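Local coordinates for protein similar to hydroxylamine oxidoreductase (Kuenenia stuttgartiensis, PDB 6H5L) that probably works as an oxidoreductase resembling hydroxylamine oxidoreductase, carrying several c-type hemes in a large reductase complex of an anammox bacterium, at residues A[250-255]-A[274-279]; A[319-324]-A[329-334]. One frame throughout, in Å; residues are numbered along the deposited sequence.

Interaction 1 of 2, residues A[250-255]-A[274-279]; sequences GKIYEK and DYRTPT. With HEC (heme c), chain J.
Ile252 lies against Arg276 and Thr277, and aliphatic contact dominates the meeting of the two segments. Its CG2 methyl rests 3.6 Å from CD of Arg276, while CB of Ile252 is 3.7 Å from CG2 of Thr277. The other branch reaches further: CD1 of Ile252 sits over the centre of the Arg276 guanidinium, 3.8 Å above its plane, so a methyl group covers one face of the flat cation. The two side chains cross at about a right angle. Arg276 starts with CG anti to the backbone N (chi1 -173°) and stays extended from CG to NE, which carries it across the isoleucine with CD against CG2 and the guanidinium beneath CD1.

Polar groups of these residues are answered mainly by atoms beyond the two segments. Thr277 OG1 comes within 3.6 Å of Tyr253 N without a hydrogen bond between them; the hydroxyl bonds instead to the carbonyl of His249, one turn back in the helix, and to the Tyr260 hydroxyl. The Arg276 guanidinium forms salt bridges with Glu256 of its own chain and with Glu222 and Asp94 of the second subunit, which together would offset its charge at the interface.

Contacts to the bound heme c are made by both segments. CD of Pro278 lies 3.5 Å from ring carbon C3C of the heme, and Ile252 CD1 stands 3.8 Å from its CAD. Ile252, Arg276, Thr277 and Pro278 line this pocket, and Pro278 and Thr279 also touch a second heme c. Within the fold, the contact joins helix 248-256 to the loop leading into helix 280-285, where Thr279 serves as N-cap, its OG1 accepting a hydrogen bond from Tyr282 N.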
ATOM      1  N   GLY A 250     -28.866 -14.949 -15.252  1.00 21.28           N
ATOM      2  CA  GLY A 250     -28.671 -13.520 -15.388  1.00 19.40           C
ATOM      3  C   GLY A 250     -28.616 -12.782 -14.067  1.00 24.52           C
ATOM      4  O   GLY A 250     -27.846 -11.828 -13.916  1.00 23.00           O
ATOM      5  N   LYS A 251     -29.437 -13.207 -13.101  1.00 24.69           N
ATOM      6  CA  LYS A 251     -29.411 -12.578 -11.784  1.00 20.70           C
ATOM      7  C   LYS A 251     -28.066 -12.790 -11.100  1.00 22.50           C
ATOM      8  O   LYS A 251     -27.547 -11.884 -10.438  1.00 29.38           O
ATOM      9  CB  LYS A 251     -30.547 -13.120 -10.917  1.00 23.84           C
ATOM     10  CG  LYS A 251     -31.911 -12.549 -11.261  1.00 20.58           C
ATOM     11  CD  LYS A 251     -31.911 -11.038 -11.105  1.00 25.15           C
ATOM     12  CE  LYS A 251     -32.476 -10.359 -12.337  1.00 24.25           C
ATOM     13  NZ  LYS A 251     -32.156  -8.906 -12.369  1.00 19.70           N
ATOM     14  N   ILE A 252     -27.487 -13.981 -11.252  1.00 20.34           N
ATOM     15  CA  ILE A 252     -26.188 -14.256 -10.648  1.00 19.37           C
ATOM     16  C   ILE A 252     -25.092 -13.473 -11.360  1.00 21.95           C
ATOM     17  O   ILE A 252     -24.160 -12.967 -10.725  1.00 20.22           O
ATOM     18  CB  ILE A 252     -25.910 -15.770 -10.654  1.00 23.58           C
ATOM     19  CG1 ILE A 252     -26.849 -16.483  -9.680  1.00 19.78           C
ATOM     20  CG2 ILE A 252     -24.456 -16.051 -10.314  1.00 21.74           C
ATOM     21  CD1 ILE A 252     -26.756 -17.995  -9.729  1.00 16.75           C
ATOM     22  N   TYR A 253     -25.190 -13.349 -12.685  1.00 21.90           N
ATOM     23  CA  TYR A 253     -24.213 -12.551 -13.421  1.00 17.76           C
ATOM     24  C   TYR A 253     -24.282 -11.086 -13.011  1.00 21.98           C
ATOM     25  O   TYR A 253     -23.251 -10.450 -12.768  1.00 24.69           O
ATOM     26  CB  TYR A 253     -24.430 -12.699 -14.927  1.00 17.05           C
ATOM     27  CG  TYR A 253     -23.962 -11.498 -15.725  1.00 17.35           C
ATOM     28  CD1 TYR A 253     -22.611 -11.192 -15.834  1.00 19.37           C
ATOM     29  CD2 TYR A 253     -24.874 -10.671 -16.369  1.00 19.30           C
ATOM     30  CE1 TYR A 253     -22.184 -10.093 -16.558  1.00 21.16           C
ATOM     31  CE2 TYR A 253     -24.456  -9.573 -17.096  1.00 17.67           C
ATOM     32  CZ  TYR A 253     -23.110  -9.288 -17.187  1.00 20.66           C
ATOM     33  OH  TYR A 253     -22.691  -8.196 -17.913  1.00 17.97           O
ATOM     34  N   GLU A 254     -25.493 -10.530 -12.929  1.00 21.44           N
ATOM     35  CA  GLU A 254     -25.633  -9.113 -12.605  1.00 24.56           C
ATOM     36  C   GLU A 254     -25.122  -8.796 -11.204  1.00 29.00           C
ATOM     37  O   GLU A 254     -24.622  -7.691 -10.961  1.00 33.42           O
ATOM     38  CB  GLU A 254     -27.090  -8.683 -12.757  1.00 22.12           C
ATOM     39  CG  GLU A 254     -27.526  -8.519 -14.205  1.00 28.72           C
ATOM     40  CD  GLU A 254     -29.000  -8.800 -14.416  1.00 25.16           C
ATOM     41  OE1 GLU A 254     -29.748  -8.864 -13.417  1.00 24.30           O
ATOM     42  OE2 GLU A 254     -29.410  -8.967 -15.585  1.00 33.88           O
ATOM     43  N   LYS A 255     -25.233  -9.742 -10.273  1.00 26.42           N
ATOM     44  CA  LYS A 255     -24.799  -9.519  -8.901  1.00 22.81           C
ATOM     45  C   LYS A 255     -23.381 -10.004  -8.624  1.00 26.98           C
ATOM     46  O   LYS A 255     -22.830  -9.674  -7.568  1.00 27.36           O
ATOM     47  CB  LYS A 255     -25.773 -10.191  -7.926  1.00 21.46           C
ATOM     48  CG  LYS A 255     -27.172  -9.592  -7.945  1.00 27.77           C
ATOM     49  CD  LYS A 255     -27.133  -8.076  -7.771  1.00 25.81           C
ATOM     50  CE  LYS A 255     -26.602  -7.675  -6.398  1.00 23.15           C
ATOM     51  NZ  LYS A 255     -26.482  -6.196  -6.255  1.00 26.66           N
ATOM     52  N   ASP A 274     -14.323 -18.497 -13.654  1.00 24.33           N
ATOM     53  CA  ASP A 274     -14.344 -17.210 -14.339  1.00 27.99           C
ATOM     54  C   ASP A 274     -15.769 -16.703 -14.539  1.00 25.52           C
ATOM     55  O   ASP A 274     -16.057 -15.535 -14.259  1.00 25.03           O
ATOM     56  CB  ASP A 274     -13.615 -17.315 -15.680  1.00 29.04           C
ATOM     57  CG  ASP A 274     -12.142 -17.627 -15.514  1.00 36.39           C
ATOM     58  OD1 ASP A 274     -11.568 -17.225 -14.480  1.00 28.16           O
ATOM     59  OD2 ASP A 274     -11.562 -18.276 -16.412  1.00 31.25           O
ATOM     60  N   TYR A 275     -16.661 -17.560 -15.026  1.00 26.27           N
ATOM     61  CA  TYR A 275     -18.096 -17.301 -15.026  1.00 22.69           C
ATOM     62  C   TYR A 275     -18.751 -18.282 -14.064  1.00 27.13           C
ATOM     63  O   TYR A 275     -18.515 -19.490 -14.163  1.00 26.95           O
ATOM     64  CB  TYR A 275     -18.726 -17.485 -16.412  1.00 23.65           C
ATOM     65  CG  TYR A 275     -18.211 -16.630 -17.555  1.00 26.79           C
ATOM     66  CD1 TYR A 275     -17.224 -15.670 -17.368  1.00 24.39           C
ATOM     67  CD2 TYR A 275     -18.732 -16.791 -18.835  1.00 22.08           C
ATOM     68  CE1 TYR A 275     -16.767 -14.902 -18.431  1.00 20.34           C
ATOM     69  CE2 TYR A 275     -18.286 -16.031 -19.894  1.00 18.60           C
ATOM     70  CZ  TYR A 275     -17.304 -15.088 -19.689  1.00 25.22           C
ATOM     71  OH  TYR A 275     -16.861 -14.331 -20.751  1.00 21.87           O
ATOM     72  N   ARG A 276     -19.572 -17.778 -13.141  1.00 26.62           N
ATOM     73  CA  ARG A 276     -20.375 -18.713 -12.359  1.00 26.18           C
ATOM     74  C   ARG A 276     -21.581 -19.191 -13.155  1.00 25.81           C
ATOM     75  O   ARG A 276     -21.918 -20.380 -13.125  1.00 30.44           O
ATOM     76  CB  ARG A 276     -20.830 -18.091 -11.037  1.00 24.25           C
ATOM     77  CG  ARG A 276     -21.520 -19.117 -10.142  1.00 18.67           C
ATOM     78  CD  ARG A 276     -22.257 -18.508  -8.961  1.00 21.76           C
ATOM     79  NE  ARG A 276     -23.153 -19.490  -8.353  1.00 19.61           N
ATOM     80  CZ  ARG A 276     -24.005 -19.229  -7.365  1.00 19.02           C
ATOM     81  NH1 ARG A 276     -24.090 -18.008  -6.856  1.00 18.07           N
ATOM     82  NH2 ARG A 276     -24.777 -20.197  -6.887  1.00 16.86           N
ATOM     83  N   THR A 277     -22.237 -18.280 -13.870  1.00 22.18           N
ATOM     84  CA  THR A 277     -23.327 -18.586 -14.781  1.00 23.42           C
ATOM     85  C   THR A 277     -22.962 -18.114 -16.185  1.00 24.74           C
ATOM     86  O   THR A 277     -22.172 -17.177 -16.342  1.00 19.08           O
ATOM     87  CB  THR A 277     -24.635 -17.920 -14.329  1.00 20.84           C
ATOM     88  OG1 THR A 277     -24.439 -16.509 -14.186  1.00 24.40           O
ATOM     89  CG2 THR A 277     -25.099 -18.507 -13.006  1.00 18.72           C
ATOM     90  N   PRO A 278     -23.505 -18.745 -17.223  1.00 23.04           N
ATOM     91  CA  PRO A 278     -23.077 -18.416 -18.585  1.00 19.41           C
ATOM     92  C   PRO A 278     -23.686 -17.114 -19.083  1.00 18.98           C
ATOM     93  O   PRO A 278     -24.669 -16.599 -18.546  1.00 17.26           O
ATOM     94  CB  PRO A 278     -23.584 -19.607 -19.407  1.00 23.14           C
ATOM     95  CG  PRO A 278     -24.803 -20.041 -18.683  1.00 16.66           C
ATOM     96  CD  PRO A 278     -24.526 -19.811 -17.217  1.00 18.43           C
ATOM     97  N   THR A 279     -23.067 -16.586 -20.133  1.00 20.39           N
ATOM     98  CA  THR A 279     -23.540 -15.409 -20.841  1.00 19.69           C
ATOM     99  C   THR A 279     -24.158 -15.825 -22.170  1.00 20.52           C
ATOM    100  O   THR A 279     -24.091 -16.986 -22.577  1.00 26.10           O
ATOM    101  CB  THR A 279     -22.394 -14.420 -21.080  1.00 18.30           C
ATOM    102  OG1 THR A 279     -21.432 -15.013 -21.962  1.00 19.43           O
ATOM    103  CG2 THR A 279     -21.715 -14.065 -19.768  1.00 14.69           C
TER
HETATM  104 FE   HEC J 608     -27.637 -23.421 -15.505  1.00 22.55          FE
HETATM  105  CHA HEC J 608     -29.522 -22.442 -12.831  1.00 20.75           C
HETATM  106  CHB HEC J 608     -30.492 -24.681 -17.022  1.00 15.76           C
HETATM  107  CHC HEC J 608     -25.857 -24.174 -18.356  1.00 21.16           C
HETATM  108  CHD HEC J 608     -24.743 -22.457 -13.943  1.00 20.56           C
HETATM  109  NA  HEC J 608     -29.642 -23.509 -15.036  1.00 18.66           N
HETATM  110  C1A HEC J 608     -30.192 -23.106 -13.834  1.00 22.62           C
HETATM  111  C2A HEC J 608     -31.588 -23.498 -13.825  1.00 16.05           C
HETATM  112  C3A HEC J 608     -31.849 -24.116 -14.978  1.00 20.45           C
HETATM  113  C4A HEC J 608     -30.634 -24.137 -15.765  1.00 17.28           C
HETATM  114  CMA HEC J 608     -33.210 -24.705 -15.400  1.00 16.89           C
HETATM  115  CAA HEC J 608     -32.606 -23.261 -12.688  1.00 15.56           C
HETATM  116  CBA HEC J 608     -32.246 -24.146 -11.501  1.00 20.03           C
HETATM  117  CGA HEC J 608     -33.353 -24.133 -10.482  1.00 23.55           C
HETATM  118  O1A HEC J 608     -33.181 -24.781  -9.419  1.00 25.45           O
HETATM  119  O2A HEC J 608     -34.400 -23.480 -10.728  1.00 22.24           O
HETATM  120  NB  HEC J 608     -28.086 -24.299 -17.334  1.00 21.06           N
HETATM  121  C1B HEC J 608     -29.339 -24.681 -17.773  1.00 12.52           C
HETATM  122  C2B HEC J 608     -29.234 -25.077 -19.163  1.00 18.47           C
HETATM  123  C3B HEC J 608     -27.951 -24.944 -19.532  1.00 21.08           C
HETATM  124  C4B HEC J 608     -27.208 -24.448 -18.390  1.00 23.06           C
HETATM  125  CMB HEC J 608     -30.418 -25.584 -20.019  1.00 19.20           C
HETATM  126  CAB HEC J 608     -27.330 -25.246 -20.916  1.00 20.10           C
HETATM  127  CBB HEC J 608     -27.873 -24.287 -22.000  1.00 20.84           C
HETATM  128  NC  HEC J 608     -25.673 -23.347 -16.042  1.00 18.26           N
HETATM  129  C1C HEC J 608     -25.152 -23.677 -17.279  1.00 20.89           C
HETATM  130  C2C HEC J 608     -23.750 -23.315 -17.285  1.00 18.50           C
HETATM  131  C3C HEC J 608     -23.415 -22.931 -16.045  1.00 23.22           C
HETATM  132  C4C HEC J 608     -24.636 -22.881 -15.253  1.00 21.73           C
HETATM  133  CMC HEC J 608     -22.780 -23.645 -18.441  1.00 15.47           C
HETATM  134  CAC HEC J 608     -22.002 -22.521 -15.550  1.00 19.81           C
HETATM  135  CBC HEC J 608     -21.432 -21.289 -16.288  1.00 22.04           C
HETATM  136  ND  HEC J 608     -27.199 -22.545 -13.682  1.00 19.04           N
HETATM  137  C1D HEC J 608     -25.907 -22.317 -13.213  1.00 20.83           C
HETATM  138  C2D HEC J 608     -25.986 -21.904 -11.827  1.00 18.29           C
HETATM  139  C3D HEC J 608     -27.484 -21.904 -11.485  1.00 23.02           C
HETATM  140  C4D HEC J 608     -28.156 -22.312 -12.697  1.00 20.86           C
HETATM  141  CMD HEC J 608     -24.814 -21.544 -10.888  1.00 15.76           C
HETATM  142  CAD HEC J 608     -28.158 -21.545 -10.143  1.00 22.20           C
HETATM  143  CBD HEC J 608     -28.687 -22.816  -9.486  1.00 25.69           C
HETATM  144  CGD HEC J 608     -29.973 -22.522  -8.760  1.00 22.21           C
HETATM  145  O1D HEC J 608     -30.888 -21.927  -9.385  1.00 27.62           O
HETATM  146  O2D HEC J 608     -30.089 -22.893  -7.563  1.00 18.75           O

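Interaction 2 of 2, residues A[319-324]-A[329-334]; sequences KDYPYG and ADKIDI
Tyr321 and Lys331 run alongside each other in opposite directions, each ending near the backbone of the other's segment. Followed outward, Tyr321 first places CB 3.9 Å from Lys331 NZ. CG is anti to the backbone N (chi1 180°), an orientation that sends the ring along the 329-334 segment. There CD1 of Tyr321 meets CG of Lys331 at 3.8 Å, with the methylene at the ring edge, near its plane. One atom further, CE1 of Tyr321 lies beside Ala329 O and 4.2 Å from Asp330 C. At the tip, Tyr321 OH donates a weak hydrogen bond of 2.8 Å to Ala329 O. One face of the ring is covered by CB of Pro322, which follows a cis peptide bond, and CG of that proline also packs 4.0 Å from CA of Asp330.

Lys331 bends at chi2, chi3 and chi4, and this curl returns its ammonium to the tyrosine backbone. NZ of Lys331 donates to Tyr321 O at 3.1 Å, approaching at a C=O···N angle of 125° and tilted 28° from the carbonyl plane; a second bond goes to Leu318 O, just before 319-324. Side chain to backbone bonds, one of them weak, thus link two parts of the loop between strand 291-292 and helix 337-350 without any strand pairing between them.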
ATOM      1  N   LYS A 319     -50.357 -28.304 -42.378  1.00 27.57           N
ATOM      2  CA  LYS A 319     -50.034 -29.632 -42.882  1.00 29.28           C
ATOM      3  C   LYS A 319     -49.434 -29.581 -44.281  1.00 29.86           C
ATOM      4  O   LYS A 319     -48.833 -30.566 -44.723  1.00 36.31           O
ATOM      5  CB  LYS A 319     -51.283 -30.512 -42.877  1.00 27.04           C
ATOM      6  CG  LYS A 319     -52.423 -29.985 -43.740  1.00 29.49           C
ATOM      7  CD  LYS A 319     -53.724 -30.720 -43.446  1.00 37.62           C
ATOM      8  CE  LYS A 319     -54.913 -30.062 -44.135  1.00 32.44           C
ATOM      9  NZ  LYS A 319     -54.850 -30.179 -45.618  1.00 47.93           N
ATOM     10  N   ASP A 320     -49.585 -28.460 -44.985  1.00 33.99           N
ATOM     11  CA  ASP A 320     -49.031 -28.283 -46.320  1.00 35.65           C
ATOM     12  C   ASP A 320     -47.921 -27.241 -46.367  1.00 34.61           C
ATOM     13  O   ASP A 320     -47.402 -26.957 -47.452  1.00 33.30           O
ATOM     14  CB  ASP A 320     -50.144 -27.909 -47.303  1.00 31.23           C
ATOM     15  CG  ASP A 320     -51.125 -29.045 -47.529  1.00 38.80           C
ATOM     16  OD1 ASP A 320     -50.683 -30.143 -47.927  1.00 45.65           O
ATOM     17  OD2 ASP A 320     -52.336 -28.844 -47.298  1.00 44.62           O
ATOM     18  N   TYR A 321     -47.559 -26.660 -45.227  1.00 36.90           N
ATOM     19  CA  TYR A 321     -46.417 -25.761 -45.163  1.00 33.98           C
ATOM     20  C   TYR A 321     -45.164 -26.489 -45.651  1.00 39.39           C
ATOM     21  O   TYR A 321     -44.996 -27.683 -45.374  1.00 38.56           O
ATOM     22  CB  TYR A 321     -46.230 -25.267 -43.724  1.00 29.96           C
ATOM     23  CG  TYR A 321     -45.072 -24.321 -43.500  1.00 33.22           C
ATOM     24  CD1 TYR A 321     -43.806 -24.803 -43.196  1.00 26.91           C
ATOM     25  CD2 TYR A 321     -45.246 -22.944 -43.579  1.00 35.23           C
ATOM     26  CE1 TYR A 321     -42.745 -23.946 -42.987  1.00 29.56           C
ATOM     27  CE2 TYR A 321     -44.188 -22.076 -43.371  1.00 32.17           C
ATOM     28  CZ  TYR A 321     -42.940 -22.585 -43.075  1.00 37.42           C
ATOM     29  OH  TYR A 321     -41.879 -21.733 -42.866  1.00 34.62           O
ATOM     30  N   PRO A 322     -44.256 -25.808 -46.373  1.00 37.51           N
ATOM     31  CA  PRO A 322     -44.258 -24.390 -46.751  1.00 31.97           C
ATOM     32  C   PRO A 322     -44.888 -24.083 -48.112  1.00 31.87           C
ATOM     33  O   PRO A 322     -44.453 -23.137 -48.771  1.00 32.87           O
ATOM     34  CB  PRO A 322     -42.770 -24.053 -46.775  1.00 28.01           C
ATOM     35  CG  PRO A 322     -42.139 -25.313 -47.261  1.00 26.34           C
ATOM     36  CD  PRO A 322     -42.980 -26.454 -46.727  1.00 30.97           C
ATOM     37  N   TYR A 323     -45.876 -24.879 -48.526  1.00 30.40           N
ATOM     38  CA  TYR A 323     -46.692 -24.587 -49.708  1.00 29.35           C
ATOM     39  C   TYR A 323     -45.860 -24.508 -50.987  1.00 29.00           C
ATOM     40  O   TYR A 323     -46.182 -23.741 -51.897  1.00 30.30           O
ATOM     41  CB  TYR A 323     -47.493 -23.294 -49.518  1.00 22.69           C
ATOM     42  CG  TYR A 323     -48.055 -23.129 -48.123  1.00 27.76           C
ATOM     43  CD1 TYR A 323     -49.080 -23.946 -47.668  1.00 27.70           C
ATOM     44  CD2 TYR A 323     -47.559 -22.159 -47.262  1.00 31.87           C
ATOM     45  CE1 TYR A 323     -49.596 -23.805 -46.395  1.00 29.85           C
ATOM     46  CE2 TYR A 323     -48.069 -22.009 -45.985  1.00 25.76           C
ATOM     47  CZ  TYR A 323     -49.088 -22.836 -45.557  1.00 29.32           C
ATOM     48  OH  TYR A 323     -49.608 -22.700 -44.290  1.00 30.35           O
ATOM     49  N   GLY A 324     -44.792 -25.297 -51.076  1.00 28.30           N
ATOM     50  CA  GLY A 324     -43.966 -25.279 -52.269  1.00 28.79           C
ATOM     51  C   GLY A 324     -43.227 -23.985 -52.511  1.00 34.58           C
ATOM     52  O   GLY A 324     -42.850 -23.699 -53.651  1.00 37.74           O
ATOM     53  N   ALA A 329     -38.183 -21.349 -45.090  1.00 42.96           N
ATOM     54  CA  ALA A 329     -37.652 -22.601 -44.575  1.00 34.40           C
ATOM     55  C   ALA A 329     -38.756 -23.641 -44.442  1.00 28.05           C
ATOM     56  O   ALA A 329     -39.910 -23.325 -44.146  1.00 36.84           O
ATOM     57  CB  ALA A 329     -36.979 -22.377 -43.220  1.00 30.12           C
ATOM     58  N   ASP A 330     -38.386 -24.899 -44.668  1.00 30.81           N
ATOM     59  CA  ASP A 330     -39.314 -26.008 -44.521  1.00 38.17           C
ATOM     60  C   ASP A 330     -39.402 -26.428 -43.055  1.00 34.65           C
ATOM     61  O   ASP A 330     -38.712 -25.892 -42.182  1.00 32.02           O
ATOM     62  CB  ASP A 330     -38.894 -27.181 -45.410  1.00 33.32           C
ATOM     63  CG  ASP A 330     -37.468 -27.061 -45.907  1.00 57.43           C
ATOM     64  OD1 ASP A 330     -36.768 -26.105 -45.514  1.00 66.36           O
ATOM     65  OD2 ASP A 330     -37.047 -27.926 -46.701  1.00 60.89           O
ATOM     66  N   LYS A 331     -40.266 -27.404 -42.783  1.00 28.32           N
ATOM     67  CA  LYS A 331     -40.527 -27.817 -41.412  1.00 26.50           C
ATOM     68  C   LYS A 331     -39.270 -28.393 -40.770  1.00 29.14           C
ATOM     69  O   LYS A 331     -38.560 -29.201 -41.375  1.00 25.09           O
ATOM     70  CB  LYS A 331     -41.665 -28.838 -41.378  1.00 27.42           C
ATOM     71  CG  LYS A 331     -42.997 -28.307 -41.896  1.00 26.06           C
ATOM     72  CD  LYS A 331     -44.143 -28.703 -40.973  1.00 30.76           C
ATOM     73  CE  LYS A 331     -45.108 -29.670 -41.641  1.00 37.36           C
ATOM     74  NZ  LYS A 331     -45.856 -29.025 -42.752  1.00 31.62           N
ATOM     75  N   ILE A 332     -38.999 -27.967 -39.539  1.00 31.04           N
ATOM     76  CA  ILE A 332     -37.807 -28.399 -38.819  1.00 24.45           C
ATOM     77  C   ILE A 332     -38.030 -29.804 -38.279  1.00 26.38           C
ATOM     78  O   ILE A 332     -39.044 -30.079 -37.626  1.00 28.14           O
ATOM     79  CB  ILE A 332     -37.473 -27.418 -37.684  1.00 21.80           C
ATOM     80  CG1 ILE A 332     -37.342 -25.992 -38.221  1.00 24.20           C
ATOM     81  CG2 ILE A 332     -36.193 -27.839 -36.976  1.00 17.57           C
ATOM     82  CD1 ILE A 332     -37.115 -24.954 -37.142  1.00 19.66           C
ATOM     83  N   ASP A 333     -37.079 -30.698 -38.545  1.00 23.41           N
ATOM     84  CA  ASP A 333     -37.099 -32.048 -37.985  1.00 27.06           C
ATOM     85  C   ASP A 333     -36.307 -32.011 -36.684  1.00 29.50           C
ATOM     86  O   ASP A 333     -35.073 -32.009 -36.693  1.00 24.09           O
ATOM     87  CB  ASP A 333     -36.522 -33.057 -38.971  1.00 24.74           C
ATOM     88  CG  ASP A 333     -36.756 -34.492 -38.540  1.00 21.70           C
ATOM     89  OD1 ASP A 333     -37.386 -34.701 -37.482  1.00 23.56           O
ATOM     90  OD2 ASP A 333     -36.312 -35.409 -39.262  1.00 20.74           O
ATOM     91  N   ILE A 334     -37.025 -31.971 -35.559  1.00 23.53           N
ATOM     92  CA  ILE A 334     -36.379 -31.835 -34.256  1.00 25.67           C
ATOM     93  C   ILE A 334     -35.464 -33.021 -33.976  1.00 28.21           C
ATOM     94  O   ILE A 334     -34.396 -32.871 -33.369  1.00 24.77           O
ATOM     95  CB  ILE A 334     -37.442 -31.660 -33.155  1.00 18.53           C
ATOM     96  CG1 ILE A 334     -38.157 -30.320 -33.329  1.00 21.05           C
ATOM     97  CG2 ILE A 334     -36.825 -31.768 -31.767  1.00 20.98           C
ATOM     98  CD1 ILE A 334     -37.213 -29.140 -33.412  1.00 17.40           C
TER

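The two contacts occupy different settings in one chain, their centres about 37 Å apart and their nearest atoms about 21 Å apart. Interaction 1 is buried, joins helix 248-256 to the loop that follows it, and contributes to a heme pocket at a subunit interface; no hydrogen bond crosses it, and its charges are matched by residues elsewhere, some of another subunit. Interaction 2 is largely a surface contact, folding one long loop between strand 291-292 and helix 337-350 back on itself, with no other protein chain touching it. There, hydrogen bonds to main-chain carbonyls cross the contact beside modest packing of Tyr321 and Pro322.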